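Local coordinates for protein polymeric Immunoglobulin Receptor (Oncorhynchus mykiss, PDB 5F1S) that probably binds polymeric immunoglobulins as a receptor in mucosal immunity, at residues Thr78-Glu83 and Leu106-Ile111. Residues are numbered along the deposited sequence; the frame is centred on the assembly and turned at random.
Sequences TELQKE and LHINVI
Val110 points its isopropyl group at the backbone of Leu80, Gln81 and Lys82. The carbonyl oxygen of Gln81 lies against the branch point: Val110 CB and Gln81 O are 3.5 Å apart, and both methyls are as near to that oxygen. Val110 CG1, anti to the backbone N (chi1 -175°), lies against Gln81 C and Leu80 O, while Leu80 CB faces both methyls, with Val110 CG2 4.0 Å from it. Leu80 comes from the loop to meet Val110, and its CD1 approaches Ile108 CG2 more loosely, at 4.4 Å. Lys82 lies at the edge. Its CG passes 3.7 Å from Val110 O, and the extended chain beyond leads away. No hydrogen bond joins 78-83 to 106-111 directly, but Ser85 OG bridges them, bonding to Lys82 O and Val110 N. Within the loop, Gln81 NE2 bonds to Glu79 O at 2.9 Å, nearly straight (168°) and from above the carbonyl plane. An alanine in place of Val110 would probably leave Leu80 CB and the Gln81 carbonyl without their methyl partners and open a gap beneath the loop. Val10 touches both Leu80 and Val110, and Val16 and Ile18 extend the apolar layer. The contact closes one end of the core of an immunoglobulin V-set beta sandwich, where the loop between strands E and F crosses from one sheet to the other and packs on strand G.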
loop_
_atom_site.group_PDB
_atom_site.type_symbol
_atom_site.label_atom_id
_atom_site.label_comp_id
_atom_site.label_asym_id
_atom_site.label_seq_id
_atom_site.Cartn_x
_atom_site.Cartn_y
_atom_site.Cartn_z
ATOM N N THR A 78 0.257 -6.510 10.441
ATOM C CA THR A 78 -0.295 -5.177 10.661
ATOM C C THR A 78 0.789 -4.175 11.045
ATOM O O THR A 78 1.862 -4.513 11.574
ATOM C CB THR A 78 -1.388 -5.204 11.762
ATOM O OG1 THR A 78 -0.790 -5.628 12.992
ATOM C CG2 THR A 78 -2.533 -6.179 11.374
ATOM N N GLU A 79 0.486 -2.911 10.775
ATOM C CA GLU A 79 1.326 -1.810 11.236
ATOM C C GLU A 79 2.790 -2.068 10.873
ATOM O O GLU A 79 3.703 -1.964 11.699
ATOM C CB GLU A 79 1.180 -1.592 12.743
ATOM C CG GLU A 79 -0.250 -1.609 13.278
ATOM C CD GLU A 79 -0.859 -0.240 13.422
ATOM O OE1 GLU A 79 -0.276 0.744 12.915
ATOM O OE2 GLU A 79 -1.932 -0.145 14.053
ATOM N N LEU A 80 3.021 -2.390 9.605
ATOM C CA LEU A 80 4.355 -2.786 9.194
ATOM C C LEU A 80 5.341 -1.644 9.364
ATOM O O LEU A 80 5.052 -0.504 8.999
ATOM C CB LEU A 80 4.342 -3.232 7.738
ATOM C CG LEU A 80 3.774 -4.637 7.572
ATOM C CD1 LEU A 80 3.421 -4.876 6.107
ATOM C CD2 LEU A 80 4.797 -5.694 8.032
ATOM N N GLN A 81 6.525 -1.976 9.858
ATOM C CA GLN A 81 7.610 -1.028 10.060
ATOM C C GLN A 81 8.701 -1.240 9.027
ATOM O O GLN A 81 8.862 -2.320 8.461
ATOM C CB GLN A 81 8.168 -1.190 11.478
ATOM C CG GLN A 81 7.110 -0.975 12.546
ATOM C CD GLN A 81 6.503 0.389 12.497
ATOM O OE1 GLN A 81 7.161 1.367 12.838
ATOM N NE2 GLN A 81 5.252 0.474 12.104
ATOM N N LYS A 82 9.519 -0.207 8.796
ATOM C CA LYS A 82 10.554 -0.357 7.786
ATOM C C LYS A 82 11.436 -1.570 8.083
ATOM O O LYS A 82 11.866 -2.288 7.175
ATOM C CB LYS A 82 11.401 0.908 7.712
ATOM C CG LYS A 82 12.385 0.843 6.550
ATOM C CD LYS A 82 13.171 2.111 6.338
ATOM C CE LYS A 82 14.122 1.907 5.128
ATOM N NZ LYS A 82 14.952 3.110 4.865
ATOM N N GLU A 83 11.722 -1.807 9.349
ATOM C CA GLU A 83 12.589 -2.921 9.707
ATOM C C GLU A 83 11.912 -4.279 9.476
ATOM O O GLU A 83 12.603 -5.313 9.521
ATOM C CB GLU A 83 13.042 -2.766 11.157
ATOM C CG GLU A 83 11.930 -2.748 12.187
ATOM C CD GLU A 83 11.422 -1.332 12.558
ATOM O OE1 GLU A 83 11.580 -0.347 11.751
ATOM O OE2 GLU A 83 10.842 -1.231 13.682
ATOM N N LEU A 106 8.043 -14.662 -0.686
ATOM C CA LEU A 106 7.827 -13.371 -1.332
ATOM C C LEU A 106 8.569 -12.335 -0.517
ATOM O O LEU A 106 8.879 -12.534 0.658
ATOM C CB LEU A 106 6.364 -12.988 -1.471
ATOM C CG LEU A 106 5.767 -12.311 -0.233
ATOM C CD1 LEU A 106 4.401 -11.852 -0.509
ATOM C CD2 LEU A 106 5.792 -13.317 0.876
ATOM N N HIS A 107 8.846 -11.215 -1.164
ATOM C CA HIS A 107 9.578 -10.144 -0.530
ATOM C C HIS A 107 8.590 -9.039 -0.211
ATOM O O HIS A 107 7.730 -8.730 -1.024
ATOM C CB HIS A 107 10.706 -9.589 -1.428
ATOM C CG HIS A 107 11.552 -8.561 -0.740
ATOM N ND1 HIS A 107 11.312 -7.207 -0.849
ATOM C CD2 HIS A 107 12.605 -8.692 0.102
ATOM C CE1 HIS A 107 12.194 -6.547 -0.114
ATOM N NE2 HIS A 107 12.984 -7.427 0.478
ATOM N N ILE A 108 8.725 -8.454 0.972
ATOM C CA ILE A 108 7.903 -7.322 1.401
ATOM C C ILE A 108 8.842 -6.138 1.625
ATOM O O ILE A 108 9.787 -6.232 2.410
ATOM C CB ILE A 108 7.116 -7.625 2.692
ATOM C CG1 ILE A 108 6.229 -8.838 2.504
ATOM C CG2 ILE A 108 6.309 -6.423 3.102
ATOM C CD1 ILE A 108 5.445 -9.306 3.828
ATOM N N ASN A 109 8.599 -5.045 0.911
ATOM C CA ASN A 109 9.411 -3.832 1.039
ATOM C C ASN A 109 8.534 -2.784 1.691
ATOM O O ASN A 109 7.531 -2.369 1.107
ATOM C CB ASN A 109 9.898 -3.374 -0.338
ATOM C CG ASN A 109 10.858 -2.201 -0.242
ATOM O OD1 ASN A 109 11.546 -2.035 0.771
ATOM N ND2 ASN A 109 10.890 -1.380 -1.285
ATOM N N VAL A 110 8.883 -2.382 2.909
ATOM C CA VAL A 110 8.091 -1.424 3.660
ATOM C C VAL A 110 8.749 -0.065 3.474
ATOM O O VAL A 110 9.894 0.133 3.875
ATOM C CB VAL A 110 8.000 -1.787 5.143
ATOM C CG1 VAL A 110 7.054 -0.810 5.856
ATOM C CG2 VAL A 110 7.468 -3.174 5.311
ATOM N N ILE A 111 8.020 0.868 2.886
ATOM C CA ILE A 111 8.634 2.095 2.394
ATOM C C ILE A 111 8.147 3.301 3.179
ATOM O O ILE A 111 7.001 3.382 3.637
ATOM C CB ILE A 111 8.371 2.280 0.885
ATOM C CG1 ILE A 111 6.926 2.275 0.580
ATOM C CG2 ILE A 111 9.021 1.127 0.113
ATOM C CD1 ILE A 111 6.642 2.432 -0.955
#